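Local coordinates for protein S12 family peptidase (PDB 3WWX) that acts as a D-stereospecific amidohydrolase of the S12 peptidase family, probably cleaving amide bonds of D-amino acid substrates with a serine nucleophile, at residues A[49-55]-A[238-244]; A[61-66]-A[181-186]; A[100-104]-A[162-166]. All blocks are in the same frame, centred on the assembly; numbering follows the deposited sequence.

Contact 1: A[49-55]-A[238-244]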
loop_
_atom_site.group_PDB
_atom_site.type_symbol
_atom_site.label_atom_id
_atom_site.label_comp_id
_atom_site.label_asym_id
_atom_site.label_seq_id
_atom_site.Cartn_x
_atom_site.Cartn_y
_atom_site.Cartn_z
ATOM N N TYR A 49 10.111 -5.193 6.398
ATOM C CA TYR A 49 9.013 -6.028 5.944
ATOM C C TYR A 49 8.454 -5.513 4.634
ATOM O O TYR A 49 8.643 -4.348 4.252
ATOM C CB TYR A 49 7.918 -6.107 7.022
ATOM C CG TYR A 49 7.544 -4.785 7.684
ATOM C CD1 TYR A 49 8.184 -4.359 8.827
ATOM C CD2 TYR A 49 6.546 -3.982 7.172
ATOM C CE1 TYR A 49 7.834 -3.177 9.455
ATOM C CE2 TYR A 49 6.201 -2.778 7.780
ATOM C CZ TYR A 49 6.843 -2.386 8.927
ATOM O OH TYR A 49 6.479 -1.204 9.564
ATOM N N ARG A 50 7.784 -6.411 3.930
ATOM C CA ARG A 50 7.078 -6.089 2.705
ATOM C C ARG A 50 5.863 -5.258 3.055
ATOM O O ARG A 50 4.935 -5.752 3.715
ATOM C CB ARG A 50 6.669 -7.387 2.013
ATOM C CG ARG A 50 7.858 -8.280 1.653
ATOM C CD ARG A 50 7.419 -9.403 0.702
ATOM N NE ARG A 50 8.496 -10.376 0.506
ATOM C CZ ARG A 50 9.547 -10.175 -0.284
ATOM N NH1 ARG A 50 9.643 -9.088 -1.014
ATOM N NH2 ARG A 50 10.504 -11.082 -0.355
ATOM N N VAL A 51 5.839 -3.995 2.640
ATOM C CA VAL A 51 4.757 -3.089 3.047
ATOM C C VAL A 51 3.495 -3.246 2.202
ATOM O O VAL A 51 2.479 -2.590 2.462
ATOM C CB VAL A 51 5.214 -1.625 3.050
ATOM C CG1 VAL A 51 6.490 -1.475 3.835
ATOM C CG2 VAL A 51 5.400 -1.092 1.631
ATOM N N GLY A 52 3.548 -4.132 1.218
ATOM C CA GLY A 52 2.391 -4.337 0.362
ATOM C C GLY A 52 1.806 -3.048 -0.181
ATOM O O GLY A 52 2.535 -2.175 -0.640
ATOM N N SER A 53 0.483 -2.949 -0.085
ATOM C CA SER A 53 -0.340 -1.883 -0.644
ATOM C C SER A 53 0.057 -0.458 -0.240
ATOM O O SER A 53 -0.331 0.518 -0.891
ATOM C CB SER A 53 -1.780 -2.164 -0.183
ATOM O OG SER A 53 -2.005 -3.576 -0.057
ATOM N N ILE A 54 0.795 -0.311 0.857
ATOM C CA ILE A 54 1.348 0.988 1.222
ATOM C C ILE A 54 2.175 1.594 0.077
ATOM O O ILE A 54 2.277 2.821 -0.062
ATOM C CB ILE A 54 2.129 0.847 2.534
ATOM C CG1 ILE A 54 1.161 0.809 3.713
ATOM C CG2 ILE A 54 3.168 1.958 2.717
ATOM C CD1 ILE A 54 1.786 0.270 4.989
ATOM N N THR A 55 2.731 0.732 -0.771
ATOM C CA THR A 55 3.445 1.181 -1.962
ATOM C C THR A 55 2.615 2.158 -2.768
ATOM O O THR A 55 3.148 3.096 -3.377
ATOM C CB THR A 55 3.789 -0.022 -2.852
ATOM O OG1 THR A 55 4.598 -0.963 -2.122
ATOM C CG2 THR A 55 4.527 0.396 -4.114
ATOM N N GLY A 238 2.273 -2.660 -4.896
ATOM C CA GLY A 238 2.628 -3.280 -3.627
ATOM C C GLY A 238 3.993 -3.878 -3.363
ATOM O O GLY A 238 4.103 -4.627 -2.396
ATOM N N GLU A 239 5.032 -3.557 -4.133
ATOM C CA GLU A 239 6.303 -4.276 -4.009
ATOM C C GLU A 239 7.271 -3.801 -2.923
ATOM O O GLU A 239 8.260 -4.491 -2.673
ATOM C CB GLU A 239 7.084 -4.193 -5.330
ATOM C CG GLU A 239 7.604 -2.817 -5.709
ATOM C CD GLU A 239 8.603 -2.912 -6.832
ATOM O OE1 GLU A 239 9.695 -3.432 -6.565
ATOM O OE2 GLU A 239 8.273 -2.463 -7.948
ATOM N N MET A 240 7.058 -2.616 -2.342
ATOM C CA MET A 240 8.135 -2.010 -1.540
ATOM C C MET A 240 8.431 -2.727 -0.224
ATOM O O MET A 240 7.578 -3.405 0.341
ATOM C CB MET A 240 7.862 -0.525 -1.321
ATOM C CG MET A 240 7.992 0.248 -2.622
ATOM S SD MET A 240 7.593 1.991 -2.494
ATOM C CE MET A 240 8.859 2.523 -1.326
ATOM N N ILE A 241 9.661 -2.546 0.254
ATOM C CA ILE A 241 10.106 -3.035 1.551
ATOM C C ILE A 241 10.520 -1.833 2.373
ATOM O O ILE A 241 11.135 -0.917 1.836
ATOM C CB ILE A 241 11.291 -4.023 1.410
ATOM C CG1 ILE A 241 10.863 -5.218 0.539
ATOM C CG2 ILE A 241 11.779 -4.495 2.785
ATOM C CD1 ILE A 241 12.034 -6.146 0.111
ATOM N N SER A 242 10.162 -1.808 3.656
ATOM C CA SER A 242 10.533 -0.696 4.519
ATOM C C SER A 242 10.587 -1.176 5.968
ATOM O O SER A 242 10.531 -2.356 6.251
ATOM C CB SER A 242 9.553 0.471 4.334
ATOM O OG SER A 242 10.040 1.660 4.936
ATOM N N ASP A 243 10.735 -0.241 6.895
ATOM C CA ASP A 243 10.629 -0.540 8.312
ATOM C C ASP A 243 9.666 0.457 8.958
ATOM O O ASP A 243 9.085 1.324 8.292
ATOM C CB ASP A 243 11.996 -0.613 9.008
ATOM C CG ASP A 243 12.649 0.739 9.232
ATOM O OD1 ASP A 243 12.062 1.774 8.885
ATOM O OD2 ASP A 243 13.793 0.734 9.747
ATOM N N SER A 244 9.471 0.326 10.256
ATOM C CA SER A 244 8.449 1.108 10.939
ATOM C C SER A 244 8.888 2.544 11.200
ATOM O O SER A 244 8.051 3.364 11.516
ATOM C CB SER A 244 8.083 0.453 12.262
ATOM O OG SER A 244 7.687 -0.905 12.078
HETATM O O HOH W 1 7.749 -6.950 -1.529
HETATM O O HOH W 2 5.715 -5.287 -0.381
#
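Y49 runs its ring along segment 238-244 until OH meets S244 OG, a 2.8 Å hydrogen bond between two hydroxyls that lies at the ring edge and near its plane. Chi1 of 45° folds CG between the backbone N and the carbonyl carbon, which brings one face of the ring under S242 O, displaced toward the rim. S242 O also accepts from Y49 N at 2.9 Å, and S242 N answers to Y49 O, so the two residues form a hydrogen-bonded antiparallel pair. On the other face of this short sheet, R50 and I241 lie side by side and point the same way. R50 NH1 reaches E239 O through a water, while NH2 bonds S227 O outside the contact.

Beyond the strand pair, V51 lies along the partner chain, CG1 on S242 CB at 3.7 Å and CG2 on M240 CB at 3.9 Å, while V51 N donates to M240 O. T55 closes the contact. With OG1 swung beside its own backbone N (chi1 -59°), the hydroxyl gives its proton to G52 O at 2.8 Å and accepts from M240 N at 3.0 Å, leaving CG2 to pack on M240 SD at 3.8 Å. A second water bridges G52 N to G238 O and M240 O.

S53, two residues ahead of helix 55-68, accepts at OG from G304 N of the diamine pocket. Segment 238-244 thus pairs with the residues that lead into the S-x-x-K motif and, through M240 N, bonds T55 OG1 within it; 49-55 carries the start of this motif of the beta-lactamase fold.

Contact 2: A[61-66]-A[181-186]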
loop_
_atom_site.group_PDB
_atom_site.type_symbol
_atom_site.label_atom_id
_atom_site.label_comp_id
_atom_site.label_asym_id
_atom_site.label_seq_id
_atom_site.Cartn_x
_atom_site.Cartn_y
_atom_site.Cartn_z
ATOM N N THR A 61 2.143 9.661 -4.940
ATOM C CA THR A 61 2.945 10.857 -4.659
ATOM C C THR A 61 3.761 11.253 -5.885
ATOM O O THR A 61 3.825 12.420 -6.240
ATOM C CB THR A 61 3.867 10.634 -3.449
ATOM O OG1 THR A 61 3.067 10.413 -2.281
ATOM C CG2 THR A 61 4.751 11.865 -3.183
ATOM N N VAL A 62 4.359 10.285 -6.549
ATOM C CA VAL A 62 5.146 10.587 -7.749
ATOM C C VAL A 62 4.264 11.220 -8.812
ATOM O O VAL A 62 4.641 12.224 -9.421
ATOM C CB VAL A 62 5.826 9.331 -8.297
ATOM C CG1 VAL A 62 6.421 9.590 -9.677
ATOM C CG2 VAL A 62 6.884 8.856 -7.333
ATOM N N LEU A 63 3.080 10.663 -9.058
ATOM C CA LEU A 63 2.216 11.219 -10.093
ATOM C C LEU A 63 1.752 12.612 -9.733
ATOM O O LEU A 63 1.607 13.459 -10.613
ATOM C CB LEU A 63 1.022 10.317 -10.364
ATOM C CG LEU A 63 1.411 9.182 -11.293
ATOM C CD1 LEU A 63 0.402 8.070 -11.181
ATOM C CD2 LEU A 63 1.502 9.675 -12.740
ATOM N N LEU A 64 1.508 12.865 -8.453
ATOM C CA LEU A 64 1.140 14.219 -8.042
ATOM C C LEU A 64 2.292 15.210 -8.202
ATOM O O LEU A 64 2.055 16.364 -8.574
ATOM C CB LEU A 64 0.578 14.188 -6.613
ATOM C CG LEU A 64 -0.851 13.633 -6.553
ATOM C CD1 LEU A 64 -1.170 13.077 -5.170
ATOM C CD2 LEU A 64 -1.858 14.721 -6.928
ATOM N N GLN A 65 3.517 14.781 -7.950
ATOM C CA GLN A 65 4.663 15.626 -8.257
ATOM C C GLN A 65 4.756 15.902 -9.746
ATOM O O GLN A 65 4.998 17.043 -10.149
ATOM C CB GLN A 65 5.961 15.011 -7.764
ATOM C CG GLN A 65 6.110 14.955 -6.249
ATOM C CD GLN A 65 7.517 14.618 -5.841
ATOM O OE1 GLN A 65 8.327 14.177 -6.658
ATOM N NE2 GLN A 65 7.839 14.844 -4.569
ATOM N N LEU A 66 4.580 14.880 -10.572
ATOM C CA LEU A 66 4.683 15.085 -12.015
ATOM C C LEU A 66 3.623 16.065 -12.502
ATOM O O LEU A 66 3.892 16.888 -13.380
ATOM C CB LEU A 66 4.595 13.749 -12.768
ATOM C CG LEU A 66 5.752 12.781 -12.521
ATOM C CD1 LEU A 66 5.395 11.412 -13.078
ATOM C CD2 LEU A 66 7.056 13.310 -13.141
ATOM N N ALA A 181 11.757 6.743 -10.079
ATOM C CA ALA A 181 11.102 7.975 -9.645
ATOM C C ALA A 181 10.856 7.943 -8.130
ATOM O O ALA A 181 11.086 8.921 -7.418
ATOM C CB ALA A 181 9.785 8.183 -10.396
ATOM N N VAL A 182 10.415 6.800 -7.618
ATOM C CA VAL A 182 10.231 6.645 -6.184
ATOM C C VAL A 182 11.556 6.845 -5.453
ATOM O O VAL A 182 11.611 7.550 -4.444
ATOM C CB VAL A 182 9.613 5.269 -5.854
ATOM C CG1 VAL A 182 9.567 5.048 -4.370
ATOM C CG2 VAL A 182 8.230 5.181 -6.429
ATOM N N GLU A 183 12.625 6.252 -5.975
ATOM C CA GLU A 183 13.943 6.372 -5.364
ATOM C C GLU A 183 14.412 7.818 -5.342
ATOM O O GLU A 183 14.821 8.323 -4.309
ATOM C CB GLU A 183 14.959 5.503 -6.117
ATOM C CG GLU A 183 14.715 4.046 -5.893
ATOM C CD GLU A 183 15.468 3.133 -6.841
ATOM O OE1 GLU A 183 16.191 3.639 -7.725
ATOM O OE2 GLU A 183 15.326 1.894 -6.706
ATOM N N ASN A 184 14.329 8.483 -6.485
ATOM C CA ASN A 184 14.928 9.800 -6.610
ATOM C C ASN A 184 14.098 10.926 -6.021
ATOM O O ASN A 184 14.650 11.932 -5.553
ATOM C CB ASN A 184 15.268 10.057 -8.075
ATOM C CG ASN A 184 16.403 9.179 -8.548
ATOM O OD1 ASN A 184 17.241 8.748 -7.751
ATOM N ND2 ASN A 184 16.434 8.891 -9.838
ATOM N N ARG A 185 12.781 10.758 -6.014
ATOM C CA ARG A 185 11.884 11.792 -5.522
ATOM C C ARG A 185 11.487 11.628 -4.063
ATOM O O ARG A 185 11.043 12.583 -3.444
ATOM C CB ARG A 185 10.611 11.821 -6.358
ATOM C CG ARG A 185 10.844 12.231 -7.794
ATOM C CD ARG A 185 9.632 11.976 -8.677
ATOM N NE ARG A 185 9.865 12.554 -9.993
ATOM C CZ ARG A 185 9.584 13.814 -10.305
ATOM N NH1 ARG A 185 8.993 14.618 -9.432
ATOM N NH2 ARG A 185 9.879 14.265 -11.522
ATOM N N ILE A 186 11.596 10.415 -3.532
ATOM C CA ILE A 186 11.111 10.150 -2.180
ATOM C C ILE A 186 12.165 9.500 -1.291
ATOM O O ILE A 186 12.481 10.035 -0.236
ATOM C CB ILE A 186 9.799 9.304 -2.178
ATOM C CG1 ILE A 186 8.721 9.982 -3.031
ATOM C CG2 ILE A 186 9.287 9.107 -0.751
ATOM C CD1 ILE A 186 7.470 9.129 -3.284
HETATM O O HOH W 3 10.799 15.205 -3.771
#
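V62 drives a knob into the hole formed by A181, V182, R185 and I186, joining two helices in the helical part of the beta-lactamase fold: helix 55-68, which starts within the S-x-x-K motif, and helix 178-187. The axes of the two short segments cross at 69° with a closest approach of 10.4 Å, a separation filled by side chains.

Apolar contacts come from V62 and T61. The two V62 methyls part company: CG1, trans to the backbone N (chi1 169°), touches A181 CB at 3.7 Å, whereas CG2 meets V182 CG2 at 4.0 Å and also faces I186 CD1. The V62 and V182 side chains cross at about a right angle. The preceding residue, T61, offers CB and CG2 to I186 CD1, each near 3.9 Å, and the T61 hydroxyl turns to T57 O of its own helix. Residues I170, F250 and L254 close in around this layer.

The polar contacts centre on R185 and Q65. The two side chains slide past each other in opposite directions, the extended arginine chain passing alongside the amide. R185 NH1 donates to Q65 OE1 at 2.9 Å; the acceptor lies in the guanidinium plane, but the donor is tilted out of the carbonyl plane, and the amide and guanidinium planes are 63° apart. NH1 also forms a salt bridge with E69, so two acceptors fix this end of the group, while L66 CD2 covers one guanidinium face and approaches NH2 to 3.4 Å. The other end of the Q65 amide is held too: NE2 bonds L259 O and also donates to a water at 3.1 Å, and that water in turn donates to R185 O at 2.7 Å.

Contact 3: A[100-104]-A[162-166]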
loop_
_atom_site.group_PDB
_atom_site.type_symbol
_atom_site.label_atom_id
_atom_site.label_comp_id
_atom_site.label_asym_id
_atom_site.label_seq_id
_atom_site.Cartn_x
_atom_site.Cartn_y
_atom_site.Cartn_z
ATOM N N GLN A 100 -8.904 8.613 -11.631
ATOM C CA GLN A 100 -9.787 7.512 -11.293
ATOM C C GLN A 100 -9.032 6.203 -11.021
ATOM O O GLN A 100 -9.510 5.375 -10.251
ATOM C CB GLN A 100 -10.838 7.326 -12.399
ATOM C CG GLN A 100 -11.826 8.468 -12.466
ATOM C CD GLN A 100 -12.736 8.383 -13.672
ATOM O OE1 GLN A 100 -12.333 7.935 -14.742
ATOM N NE2 GLN A 100 -13.978 8.817 -13.494
ATOM N N LEU A 101 -7.856 6.041 -11.621
ATOM C CA LEU A 101 -6.967 4.945 -11.213
ATOM C C LEU A 101 -6.583 5.128 -9.762
ATOM O O LEU A 101 -6.668 4.198 -8.957
ATOM C CB LEU A 101 -5.688 4.920 -12.046
ATOM C CG LEU A 101 -5.799 4.841 -13.578
ATOM C CD1 LEU A 101 -4.423 4.830 -14.192
ATOM C CD2 LEU A 101 -6.600 3.599 -14.002
ATOM N N LEU A 102 -6.179 6.342 -9.404
ATOM C CA LEU A 102 -5.561 6.567 -8.102
ATOM C C LEU A 102 -6.518 6.513 -6.922
ATOM O O LEU A 102 -6.088 6.237 -5.801
ATOM C CB LEU A 102 -4.803 7.894 -8.103
ATOM C CG LEU A 102 -3.659 7.984 -9.092
ATOM C CD1 LEU A 102 -3.140 9.418 -9.096
ATOM C CD2 LEU A 102 -2.541 6.996 -8.790
ATOM N N ASN A 103 -7.808 6.756 -7.155
ATOM C CA ASN A 103 -8.816 6.656 -6.101
ATOM C C ASN A 103 -9.768 5.458 -6.238
ATOM O O ASN A 103 -10.744 5.344 -5.506
ATOM C CB ASN A 103 -9.584 7.978 -5.942
ATOM C CG ASN A 103 -10.379 8.365 -7.168
ATOM O OD1 ASN A 103 -10.706 7.534 -8.011
ATOM N ND2 ASN A 103 -10.735 9.633 -7.250
ATOM N N HIS A 104 -9.439 4.557 -7.167
ATOM C CA HIS A 104 -10.181 3.310 -7.375
ATOM C C HIS A 104 -11.641 3.530 -7.777
ATOM O O HIS A 104 -12.504 2.714 -7.460
ATOM C CB HIS A 104 -10.110 2.392 -6.148
ATOM C CG HIS A 104 -8.720 2.007 -5.759
ATOM N ND1 HIS A 104 -7.932 1.155 -6.507
ATOM C CD2 HIS A 104 -7.977 2.365 -4.692
ATOM C CE1 HIS A 104 -6.768 1.008 -5.911
ATOM N NE2 HIS A 104 -6.766 1.735 -4.804
ATOM N N ASN A 162 -5.265 -0.812 -11.007
ATOM C CA ASN A 162 -5.215 0.642 -11.083
ATOM C C ASN A 162 -3.827 1.172 -10.845
ATOM O O ASN A 162 -3.417 2.111 -11.530
ATOM C CB ASN A 162 -6.161 1.266 -10.079
ATOM C CG ASN A 162 -7.599 1.195 -10.529
ATOM O OD1 ASN A 162 -7.876 1.267 -11.728
ATOM N ND2 ASN A 162 -8.515 1.074 -9.590
ATOM N N PHE A 163 -3.094 0.581 -9.901
ATOM C CA PHE A 163 -1.765 1.093 -9.572
ATOM C C PHE A 163 -0.657 0.494 -10.411
ATOM O O PHE A 163 0.363 1.143 -10.599
ATOM C CB PHE A 163 -1.505 1.037 -8.074
ATOM C CG PHE A 163 -2.121 2.213 -7.356
ATOM C CD1 PHE A 163 -3.500 2.294 -7.190
ATOM C CD2 PHE A 163 -1.341 3.249 -6.888
ATOM C CE1 PHE A 163 -4.087 3.386 -6.595
ATOM C CE2 PHE A 163 -1.934 4.348 -6.275
ATOM C CZ PHE A 163 -3.306 4.413 -6.124
ATOM N N VAL A 164 -0.854 -0.692 -10.976
ATOM C CA VAL A 164 0.046 -1.145 -12.031
ATOM C C VAL A 164 -0.029 -0.197 -13.245
ATOM O O VAL A 164 1.007 0.209 -13.783
ATOM C CB VAL A 164 -0.236 -2.607 -12.407
ATOM C CG1 VAL A 164 0.637 -3.048 -13.568
ATOM C CG2 VAL A 164 0.004 -3.493 -11.193
ATOM N N LEU A 165 -1.233 0.162 -13.667
ATOM C CA LEU A 165 -1.414 1.166 -14.719
ATOM C C LEU A 165 -0.772 2.497 -14.319
ATOM O O LEU A 165 -0.084 3.122 -15.126
ATOM C CB LEU A 165 -2.901 1.346 -15.006
ATOM C CG LEU A 165 -3.523 0.148 -15.725
ATOM C CD1 LEU A 165 -5.007 0.189 -15.650
ATOM C CD2 LEU A 165 -3.034 0.082 -17.181
ATOM N N ALA A 166 -0.966 2.934 -13.075
ATOM C CA ALA A 166 -0.386 4.202 -12.641
ATOM C C ALA A 166 1.143 4.171 -12.780
ATOM O O ALA A 166 1.764 5.160 -13.196
ATOM C CB ALA A 166 -0.799 4.499 -11.225
HETATM O O HOH W 4 -11.761 0.581 -9.550
#
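L102 and F163 pack across one another where helix 98-102, closed by a Schellman motif with H104 at positive phi as its C-prime residue, meets helix 160-174 in the helical part of the beta-lactamase fold. Their side chains cross at about a right angle, and L102 CD2 sits 3.7 Å from F163 CE2. The ring also turns its edge to the helix end: CZ comes within 3.3 Å of L102 O, which lies near the ring plane.

This is the tight side. L102 CD2 also reaches A166 CB at 3.9 Å, and L101 adds a second layer by placing CD1 against L165 CB, again at right angles, with CD2 beside N162 OD1. N162 CB packs on L101 O at 3.2 Å. T59 of helix 55-68 touches the ring, and so does K56, the lysine of the S-x-x-K motif.

The loose side is confined to Q100 and a water. Q100, partly exposed, points away from helix 160-174, and the water sits between H104 O and N162 ND2, its bond to H104 O being weak. H104 and N162 themselves are buried and held. The imidazole lies obliquely to the F163 ring, centroids 5.3 Å apart and planes at 39°. Outside the two segments it stacks on Y158, the tyrosine of a Y-S-N sequence matching the second family motif, and meets Y283 edge-to-face. N162 is gripped at both ends of its amide: OD1 bonds S106 OG, which orients the group, and ND2 donates to H104 ND1 at 3.1 Å. That bond is almost straight (170°) and lies in the plane of the amide, although the donor stands 25° out of the imidazole plane.

The three contacts are arranged round helix 55-68. Contact 1 lies just before and at its start, contact 2 uses its later half, and L63 on another side of the same helix packs on L102 and A166 of contact 3. Along the chain the pairings enclose one another: 100-104 with 162-166 innermost, 61-66 with 181-186 next, 49-55 with 238-244 outermost. Centres lie 15 to 18 Å apart; contacts 1 and 2 touch through M240 CE and V182 CG1, whereas contacts 1 and 3 do not. Helices 160-174 and 178-187 follow each other, and both pack against helix 55-68, which begins at the S-x-x-K motif, beside the diamine pocket.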